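Local structure of ubiquinol-cytochrome C chaperone (Brucella abortus NCTC 8038, 6RWT) at residues L50-F55 / C146-Y151; L56-M61 / R106-R111; G113-A118 / Q125-A130. The protein is a bacterial homolog of Cbp3, a chaperone that binds newly made cytochrome b, and probably assists assembly of the cytochrome bc1 complex. All coordinates share one frame; numbering follows the deposited sequence.

Contact 1. Residues L50-F55 / C146-Y151; sequences LSLHIF and CYLGAY
Y151 reaches from helix 145-161 across to H53 on helix 43-61, and a single polar bond joins the two, although the CA atoms of H53 and Y151 are 11.1 Å apart. Followed outward, the tyrosine starts with a CB directed at the opposite helix; with CG anti to the backbone N (chi1 167°), the ring bends off from there and carries OH to the imidazole. The CE2 edge of the ring comes first to the imidazole, with CE2 3.5 Å from NE2 of H53 and 4.0 Å from its CE1. At the tip, OH of Y151 sits 2.8 Å from NE2 of H53 in a nearly straight hydrogen bond (163°). Each ring offers the other only its rim, and their planes are turned by 51°, so there is no stacking. On the far side of the imidazole, ND1 of H53 bonds to the carbonyl of M49 one turn back, so both ring nitrogens are engaged and the rotation of the ring is fixed. One turn before Y151 on its helix, L148 meets L52 more loosely, CD2 of L52 lying 4.4 Å from CD1 of L148. F33 packs edge-to-face with the Y151 ring, and Y174 meets H53 from the C-terminal part of the chain. The arrangement is a buried His-Tyr hydrogen bond linking two helices of an all-helical fold, that of the ubiquinol-cytochrome c chaperone family.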
loop_
_atom_site.group_PDB
_atom_site.type_symbol
_atom_site.label_atom_id
_atom_site.label_comp_id
_atom_site.label_asym_id
_atom_site.label_seq_id
_atom_site.Cartn_x
_atom_site.Cartn_y
_atom_site.Cartn_z
ATOM N N LEU A 50 5.327 1.072 2.932
ATOM C CA LEU A 50 4.953 0.218 1.793
ATOM C C LEU A 50 3.533 -0.347 1.957
ATOM O O LEU A 50 2.716 -0.262 1.042
ATOM C CB LEU A 50 5.967 -0.907 1.574
ATOM C CG LEU A 50 5.699 -1.836 0.378
ATOM C CD1 LEU A 50 5.755 -1.110 -0.964
ATOM C CD2 LEU A 50 6.668 -3.006 0.390
ATOM N N SER A 51 3.248 -0.908 3.133
ATOM C CA SER A 51 1.926 -1.480 3.421
ATOM C C SER A 51 0.793 -0.444 3.335
ATOM O O SER A 51 -0.295 -0.758 2.837
ATOM C CB SER A 51 1.923 -2.207 4.781
ATOM O OG SER A 51 2.203 -1.339 5.862
ATOM N N LEU A 52 1.050 0.786 3.795
ATOM C CA LEU A 52 0.067 1.871 3.660
ATOM C C LEU A 52 -0.295 2.123 2.187
ATOM O O LEU A 52 -1.475 2.263 1.853
ATOM C CB LEU A 52 0.593 3.159 4.321
ATOM C CG LEU A 52 -0.213 4.446 4.132
ATOM C CD1 LEU A 52 -1.617 4.295 4.701
ATOM C CD2 LEU A 52 0.504 5.623 4.789
ATOM N N HIS A 53 0.723 2.197 1.326
ATOM C CA HIS A 53 0.513 2.496 -0.098
ATOM C C HIS A 53 -0.098 1.307 -0.865
ATOM O O HIS A 53 -0.956 1.500 -1.742
ATOM C CB HIS A 53 1.815 3.036 -0.739
ATOM C CG HIS A 53 2.155 4.429 -0.295
ATOM N ND1 HIS A 53 2.747 4.717 0.921
ATOM C CD2 HIS A 53 1.943 5.623 -0.897
ATOM C CE1 HIS A 53 2.890 6.030 1.037
ATOM N NE2 HIS A 53 2.398 6.601 -0.048
ATOM N N ILE A 54 0.297 0.083 -0.506
ATOM C CA ILE A 54 -0.347 -1.121 -1.038
ATOM C C ILE A 54 -1.837 -1.168 -0.632
ATOM O O ILE A 54 -2.710 -1.391 -1.483
ATOM C CB ILE A 54 0.412 -2.408 -0.598
ATOM C CG1 ILE A 54 1.793 -2.474 -1.258
ATOM C CG2 ILE A 54 -0.400 -3.669 -0.889
ATOM C CD1 ILE A 54 1.807 -2.831 -2.738
ATOM N N PHE A 55 -2.121 -0.912 0.651
ATOM C CA PHE A 55 -3.495 -0.821 1.128
ATOM C C PHE A 55 -4.331 0.157 0.281
ATOM O O PHE A 55 -5.457 -0.149 -0.102
ATOM C CB PHE A 55 -3.568 -0.402 2.616
ATOM C CG PHE A 55 -4.853 0.296 2.963
ATOM C CD1 PHE A 55 -5.996 -0.434 3.230
ATOM C CD2 PHE A 55 -4.935 1.692 2.950
ATOM C CE1 PHE A 55 -7.202 0.210 3.491
ATOM C CE2 PHE A 55 -6.131 2.339 3.199
ATOM C CZ PHE A 55 -7.266 1.594 3.477
ATOM N N CYS A 146 -1.612 13.894 11.968
ATOM C CA CYS A 146 -2.666 14.583 11.204
ATOM C C CYS A 146 -2.202 15.039 9.807
ATOM O O CYS A 146 -3.008 15.117 8.881
ATOM C CB CYS A 146 -3.213 15.766 12.006
ATOM S SG CYS A 146 -4.128 15.264 13.486
ATOM N N TYR A 147 -0.912 15.340 9.669
ATOM C CA TYR A 147 -0.286 15.639 8.361
ATOM C C TYR A 147 -0.295 14.408 7.438
ATOM O O TYR A 147 -0.672 14.491 6.258
ATOM C CB TYR A 147 1.177 16.071 8.546
ATOM C CG TYR A 147 1.488 17.536 8.354
ATOM C CD1 TYR A 147 1.680 18.057 7.076
ATOM C CD2 TYR A 147 1.656 18.389 9.446
ATOM C CE1 TYR A 147 1.994 19.395 6.884
ATOM C CE2 TYR A 147 1.972 19.730 9.264
ATOM C CZ TYR A 147 2.140 20.228 7.979
ATOM O OH TYR A 147 2.450 21.555 7.775
ATOM N N LEU A 148 0.142 13.274 7.980
ATOM C CA LEU A 148 0.149 12.022 7.219
ATOM C C LEU A 148 -1.291 11.613 6.864
ATOM O O LEU A 148 -1.556 11.175 5.741
ATOM C CB LEU A 148 0.866 10.911 7.989
ATOM C CG LEU A 148 1.012 9.556 7.276
ATOM C CD1 LEU A 148 1.690 9.689 5.916
ATOM C CD2 LEU A 148 1.764 8.550 8.143
ATOM N N GLY A 149 -2.214 11.777 7.810
ATOM C CA GLY A 149 -3.626 11.503 7.556
ATOM C C GLY A 149 -4.226 12.340 6.432
ATOM O O GLY A 149 -4.973 11.818 5.597
ATOM N N ALA A 150 -3.895 13.630 6.396
ATOM C CA ALA A 150 -4.319 14.499 5.288
ATOM C C ALA A 150 -3.812 13.983 3.936
ATOM O O ALA A 150 -4.569 13.945 2.965
ATOM C CB ALA A 150 -3.862 15.935 5.516
ATOM N N TYR A 151 -2.544 13.578 3.885
ATOM C CA TYR A 151 -1.969 12.955 2.676
ATOM C C TYR A 151 -2.735 11.690 2.263
ATOM O O TYR A 151 -3.072 11.521 1.090
ATOM C CB TYR A 151 -0.479 12.654 2.881
ATOM C CG TYR A 151 0.165 11.733 1.855
ATOM C CD1 TYR A 151 0.607 12.217 0.620
ATOM C CD2 TYR A 151 0.362 10.379 2.138
ATOM C CE1 TYR A 151 1.203 11.371 -0.308
ATOM C CE2 TYR A 151 0.951 9.528 1.214
ATOM C CZ TYR A 151 1.384 10.027 -0.004
ATOM O OH TYR A 151 1.987 9.189 -0.920
#

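Contact 2. Residues L56-M61 / R106-R111; sequences LALHRM and RMFYGR
L58 touches F108 through one methyl group: CD1 approaches the rim of the phenyl ring near its plane, 3.9 Å from CE2 of F108 and 4.1 Å from its CZ. The ring therefore presents its outer C-H edge to the methyl, and L58 meets neither face. The same CD1 also lies 4.5 Å from OH of Y109, a looser and oblique contact at the margin. There is no hydrogen bond across this pair of segments; the attraction is plain van der Waals packing. The next shell out explains the placement. F108 has CG anti to the backbone N (chi1 176°), extending the ring toward helix 43-61, where Y47, S51 and I54 line it, while F79 meets it ring against ring. Within helix 100-120, CD2 of F108 stands 3.7 Å above the centre of the Y109 ring, so the two neighbouring aromatics brace each other, F108 giving an edge and Y109 a face. Y109 itself is exposed and leans on F80, with an acetate ion, probably from the crystallisation liquor, about 4 Å from its side chain. Further out, R111 forms a salt bridge with E48 and H59 a hydrogen bond with D120, polar ties between the same two helices. This is a small apolar contact of an all-helical bundle, made where helices 43-61, 66-89 and 100-120 meet, with A72 against L58 and F79 against F108.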
loop_
_atom_site.group_PDB
_atom_site.type_symbol
_atom_site.label_atom_id
_atom_site.label_comp_id
_atom_site.label_asym_id
_atom_site.label_seq_id
_atom_site.Cartn_x
_atom_site.Cartn_y
_atom_site.Cartn_z
ATOM N N LEU A 56 -3.798 1.353 0.042
ATOM C CA LEU A 56 -4.536 2.361 -0.738
ATOM C C LEU A 56 -4.921 1.835 -2.121
ATOM O O LEU A 56 -6.050 2.055 -2.578
ATOM C CB LEU A 56 -3.749 3.673 -0.854
ATOM C CG LEU A 56 -3.864 4.620 0.345
ATOM C CD1 LEU A 56 -2.711 5.616 0.393
ATOM C CD2 LEU A 56 -5.203 5.353 0.338
ATOM N N ALA A 57 -3.998 1.132 -2.772
ATOM C CA ALA A 57 -4.291 0.519 -4.086
ATOM C C ALA A 57 -5.380 -0.567 -4.012
ATOM O O ALA A 57 -6.328 -0.561 -4.803
ATOM C CB ALA A 57 -3.020 -0.048 -4.703
ATOM N N LEU A 58 -5.240 -1.490 -3.068
ATOM C CA LEU A 58 -6.222 -2.574 -2.901
ATOM C C LEU A 58 -7.611 -2.036 -2.539
ATOM O O LEU A 58 -8.621 -2.526 -3.056
ATOM C CB LEU A 58 -5.757 -3.585 -1.842
ATOM C CG LEU A 58 -4.406 -4.290 -2.053
ATOM C CD1 LEU A 58 -4.133 -5.304 -0.945
ATOM C CD2 LEU A 58 -4.271 -4.941 -3.419
ATOM N N HIS A 59 -7.643 -1.036 -1.655
ATOM C CA HIS A 59 -8.879 -0.366 -1.224
ATOM C C HIS A 59 -9.641 0.242 -2.412
ATOM O O HIS A 59 -10.872 0.119 -2.496
ATOM C CB HIS A 59 -8.516 0.684 -0.157
ATOM C CG HIS A 59 -9.668 1.498 0.342
ATOM N ND1 HIS A 59 -9.895 2.788 -0.084
ATOM C CD2 HIS A 59 -10.642 1.221 1.243
ATOM C CE1 HIS A 59 -10.967 3.266 0.523
ATOM N NE2 HIS A 59 -11.436 2.337 1.339
ATOM N N ARG A 60 -8.908 0.861 -3.340
ATOM C CA ARG A 60 -9.508 1.405 -4.569
ATOM C C ARG A 60 -10.006 0.318 -5.534
ATOM O O ARG A 60 -11.065 0.465 -6.156
ATOM C CB ARG A 60 -8.502 2.311 -5.299
ATOM C CG ARG A 60 -8.861 2.697 -6.740
ATOM C CD ARG A 60 -10.122 3.545 -6.834
ATOM N NE ARG A 60 -10.456 3.878 -8.226
ATOM C CZ ARG A 60 -11.145 3.105 -9.071
ATOM N NH1 ARG A 60 -11.622 1.917 -8.698
ATOM N NH2 ARG A 60 -11.375 3.535 -10.307
ATOM N N MET A 61 -9.218 -0.744 -5.681
ATOM C CA MET A 61 -9.479 -1.772 -6.698
ATOM C C MET A 61 -10.567 -2.777 -6.332
ATOM O O MET A 61 -11.211 -3.322 -7.239
ATOM C CB MET A 61 -8.184 -2.510 -7.056
ATOM C CG MET A 61 -7.181 -1.640 -7.790
ATOM S SD MET A 61 -5.607 -2.479 -8.055
ATOM C CE MET A 61 -4.602 -1.084 -8.526
ATOM N N ARG A 106 -2.011 -11.992 7.982
ATOM C CA ARG A 106 -2.857 -11.500 9.080
ATOM C C ARG A 106 -2.354 -10.159 9.637
ATOM O O ARG A 106 -3.168 -9.290 9.959
ATOM C CB ARG A 106 -2.967 -12.559 10.194
ATOM C CG ARG A 106 -3.869 -12.197 11.368
ATOM C CD ARG A 106 -4.115 -13.412 12.261
ATOM N NE ARG A 106 -4.832 -13.075 13.499
ATOM C CZ ARG A 106 -5.261 -13.955 14.410
ATOM N NH1 ARG A 106 -5.887 -13.517 15.499
ATOM N NH2 ARG A 106 -5.060 -15.269 14.261
ATOM N N MET A 107 -1.031 -9.993 9.752
ATOM C CA MET A 107 -0.432 -8.717 10.212
ATOM C C MET A 107 -0.802 -7.580 9.255
ATOM O O MET A 107 -1.143 -6.479 9.703
ATOM C CB MET A 107 1.100 -8.836 10.359
ATOM C CG MET A 107 1.816 -7.614 10.943
ATOM S SD MET A 107 3.595 -7.879 11.084
ATOM C CE MET A 107 4.100 -7.577 9.392
ATOM N N PHE A 108 -0.754 -7.853 7.949
ATOM C CA PHE A 108 -1.147 -6.858 6.953
ATOM C C PHE A 108 -2.650 -6.546 7.017
ATOM O O PHE A 108 -3.037 -5.419 7.351
ATOM C CB PHE A 108 -0.744 -7.280 5.522
ATOM C CG PHE A 108 -1.228 -6.322 4.458
ATOM C CD1 PHE A 108 -0.681 -5.042 4.355
ATOM C CD2 PHE A 108 -2.278 -6.657 3.617
ATOM C CE1 PHE A 108 -1.140 -4.141 3.396
ATOM C CE2 PHE A 108 -2.746 -5.758 2.658
ATOM C CZ PHE A 108 -2.180 -4.488 2.554
ATOM N N TYR A 109 -3.493 -7.519 6.700
ATOM C CA TYR A 109 -4.939 -7.265 6.587
ATOM C C TYR A 109 -5.580 -6.770 7.893
ATOM O O TYR A 109 -6.459 -5.899 7.867
ATOM C CB TYR A 109 -5.680 -8.496 6.037
ATOM C CG TYR A 109 -5.386 -8.774 4.568
ATOM C CD1 TYR A 109 -5.844 -7.914 3.567
ATOM C CD2 TYR A 109 -4.646 -9.895 4.174
ATOM C CE1 TYR A 109 -5.569 -8.156 2.223
ATOM C CE2 TYR A 109 -4.369 -10.146 2.834
ATOM C CZ TYR A 109 -4.833 -9.274 1.858
ATOM O OH TYR A 109 -4.566 -9.524 0.519
ATOM N N GLY A 110 -5.129 -7.298 9.029
ATOM C CA GLY A 110 -5.644 -6.877 10.332
ATOM C C GLY A 110 -5.334 -5.434 10.699
ATOM O O GLY A 110 -6.222 -4.696 11.142
ATOM N N ARG A 111 -4.085 -5.020 10.496
ATOM C CA ARG A 111 -3.637 -3.700 10.947
ATOM C C ARG A 111 -4.038 -2.563 10.007
ATOM O O ARG A 111 -4.190 -1.435 10.465
ATOM C CB ARG A 111 -2.125 -3.690 11.196
ATOM C CG ARG A 111 -1.711 -4.621 12.330
ATOM C CD ARG A 111 -0.208 -4.770 12.483
ATOM N NE ARG A 111 0.451 -3.605 13.080
ATOM C CZ ARG A 111 1.460 -2.908 12.550
ATOM N NH1 ARG A 111 1.956 -3.192 11.343
ATOM N NH2 ARG A 111 1.973 -1.884 13.231
#

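Contact 3. Residues G113-A118 / Q125-A130; sequences GAYGAA and QALAAA
Y115, A118 and A130 bury the most surface where helices 100-120 and 124-135 fold back on each other as an antiparallel helical hairpin. The axes of the two short segments come within 8.7 Å, at 168° between their directions, a close approach made possible by the small alanines that line the interface. A118 points at the other helix and is pressed against its backbone: CB of A118 is 3.6 Å from the N of L127 and 3.8 Å from CB of the same leucine, while A126 adds its own methyl alongside. Little more than a methyl group separates the backbones there, and the CA atoms of A118 and L127 come to 5.2 Å. Toward the open end of the hairpin, A130 takes the corresponding place on the second helix. Its methyl meets that of A114, CB to CB at 3.8 Å, and also lies at the edge of the Y115 ring, near the ring plane. Y115 is the large residue of the set. Its CB does not aim directly at helix 124-135, but with CG anti to the carbonyl carbon (chi1 -58°) the ring runs along that helix, with L131 and I135 beside it. The hydroxyl of Y115 has its polar partner there as well, a hydrogen bond with ND2 of N134, which also bonds the carbonyl of R111 and so ties the later part of helix 124-135 to helix 100-120. L127 crosses the tyrosine at about a right angle, and it also touches V152 and L153 of helix 145-161. Between these two larger side chains the meeting point is one aromatic carbon and one methyl, CD1 of Y115 lying 4.0 Å from CD1 of L127.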
loop_
_atom_site.group_PDB
_atom_site.type_symbol
_atom_site.label_atom_id
_atom_site.label_comp_id
_atom_site.label_asym_id
_atom_site.label_seq_id
_atom_site.Cartn_x
_atom_site.Cartn_y
_atom_site.Cartn_z
ATOM N N GLY A 113 -6.915 -2.615 8.218
ATOM C CA GLY A 113 -8.385 -2.525 8.259
ATOM C C GLY A 113 -8.907 -1.245 8.899
ATOM O O GLY A 113 -9.897 -0.677 8.433
ATOM N N ALA A 114 -8.227 -0.782 9.954
ATOM C CA ALA A 114 -8.556 0.493 10.598
ATOM C C ALA A 114 -8.450 1.684 9.643
ATOM O O ALA A 114 -9.236 2.623 9.750
ATOM C CB ALA A 114 -7.686 0.725 11.826
ATOM N N TYR A 115 -7.490 1.644 8.714
ATOM C CA TYR A 115 -7.369 2.688 7.685
ATOM C C TYR A 115 -8.600 2.711 6.765
ATOM O O TYR A 115 -9.130 3.778 6.441
ATOM C CB TYR A 115 -6.102 2.511 6.812
ATOM C CG TYR A 115 -4.745 2.497 7.507
ATOM C CD1 TYR A 115 -4.529 3.140 8.730
ATOM C CD2 TYR A 115 -3.645 1.878 6.894
ATOM C CE1 TYR A 115 -3.277 3.149 9.328
ATOM C CE2 TYR A 115 -2.386 1.893 7.480
ATOM C CZ TYR A 115 -2.200 2.514 8.696
ATOM O OH TYR A 115 -0.940 2.512 9.269
ATOM N N GLY A 116 -9.039 1.527 6.343
ATOM C CA GLY A 116 -10.233 1.387 5.508
ATOM C C GLY A 116 -11.508 1.904 6.171
ATOM O O GLY A 116 -12.277 2.640 5.551
ATOM N N ALA A 117 -11.736 1.523 7.426
ATOM C CA ALA A 117 -12.919 1.998 8.165
ATOM C C ALA A 117 -12.902 3.520 8.348
ATOM O O ALA A 117 -13.925 4.183 8.171
ATOM C CB ALA A 117 -13.017 1.307 9.517
ATOM N N ALA A 118 -11.739 4.066 8.699
ATOM C CA ALA A 118 -11.594 5.513 8.877
ATOM C C ALA A 118 -11.836 6.283 7.568
ATOM O O ALA A 118 -12.542 7.290 7.569
ATOM C CB ALA A 118 -10.231 5.854 9.468
ATOM N N GLN A 125 -9.843 11.848 12.687
ATOM C CA GLN A 125 -9.386 11.564 14.033
ATOM C C GLN A 125 -9.071 10.085 14.164
ATOM O O GLN A 125 -8.023 9.721 14.683
ATOM C CB GLN A 125 -10.436 11.978 15.087
ATOM C CG GLN A 125 -10.708 13.479 15.134
ATOM C CD GLN A 125 -11.846 13.855 16.081
ATOM O OE1 GLN A 125 -12.552 14.840 15.862
ATOM N NE2 GLN A 125 -12.038 13.061 17.133
ATOM N N ALA A 126 -9.985 9.246 13.673
ATOM C CA ALA A 126 -9.803 7.790 13.693
ATOM C C ALA A 126 -8.594 7.383 12.850
ATOM O O ALA A 126 -7.829 6.477 13.230
ATOM C CB ALA A 126 -11.056 7.096 13.179
ATOM N N LEU A 127 -8.410 8.070 11.724
ATOM C CA LEU A 127 -7.280 7.778 10.824
ATOM C C LEU A 127 -5.936 8.127 11.477
ATOM O O LEU A 127 -5.018 7.309 11.450
ATOM C CB LEU A 127 -7.436 8.486 9.465
ATOM C CG LEU A 127 -6.349 8.255 8.400
ATOM C CD1 LEU A 127 -6.193 6.772 8.073
ATOM C CD2 LEU A 127 -6.664 9.034 7.132
ATOM N N ALA A 128 -5.846 9.309 12.092
ATOM C CA ALA A 128 -4.618 9.714 12.809
ATOM C C ALA A 128 -4.288 8.792 13.987
ATOM O O ALA A 128 -3.115 8.472 14.215
ATOM C CB ALA A 128 -4.722 11.158 13.281
ATOM N N ALA A 129 -5.317 8.356 14.716
ATOM C CA ALA A 129 -5.150 7.395 15.816
ATOM C C ALA A 129 -4.616 6.039 15.324
ATOM O O ALA A 129 -3.709 5.476 15.943
ATOM C CB ALA A 129 -6.462 7.213 16.582
ATOM N N ALA A 130 -5.170 5.532 14.215
ATOM C CA ALA A 130 -4.704 4.276 13.599
ATOM C C ALA A 130 -3.254 4.382 13.091
ATOM O O ALA A 130 -2.435 3.479 13.311
ATOM C CB ALA A 130 -5.631 3.868 12.460
#

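Overall arrangement
The three contacts touch one another within one all-helical fold, their centres 10 to 12 Å apart. Contacts 1 and 2 share helix 43-61, and contacts 2 and 3 share helix 100-120. Helices 124-135 and 145-161 follow each other in the chain, and contacts 1 and 3 touch where O of G149 lies 3.6 Å from CD2 of L127. Contact 1 closes the longest loop, and contacts 2 and 3 lie in series inside it. F55 packs between contacts 1 and 3: its CZ lies 3.4 Å from N of G116, and its CE2 packs on CB of Y115. Together these contacts help hold the helices of the ubiquinol-cytochrome c chaperone fold against one another.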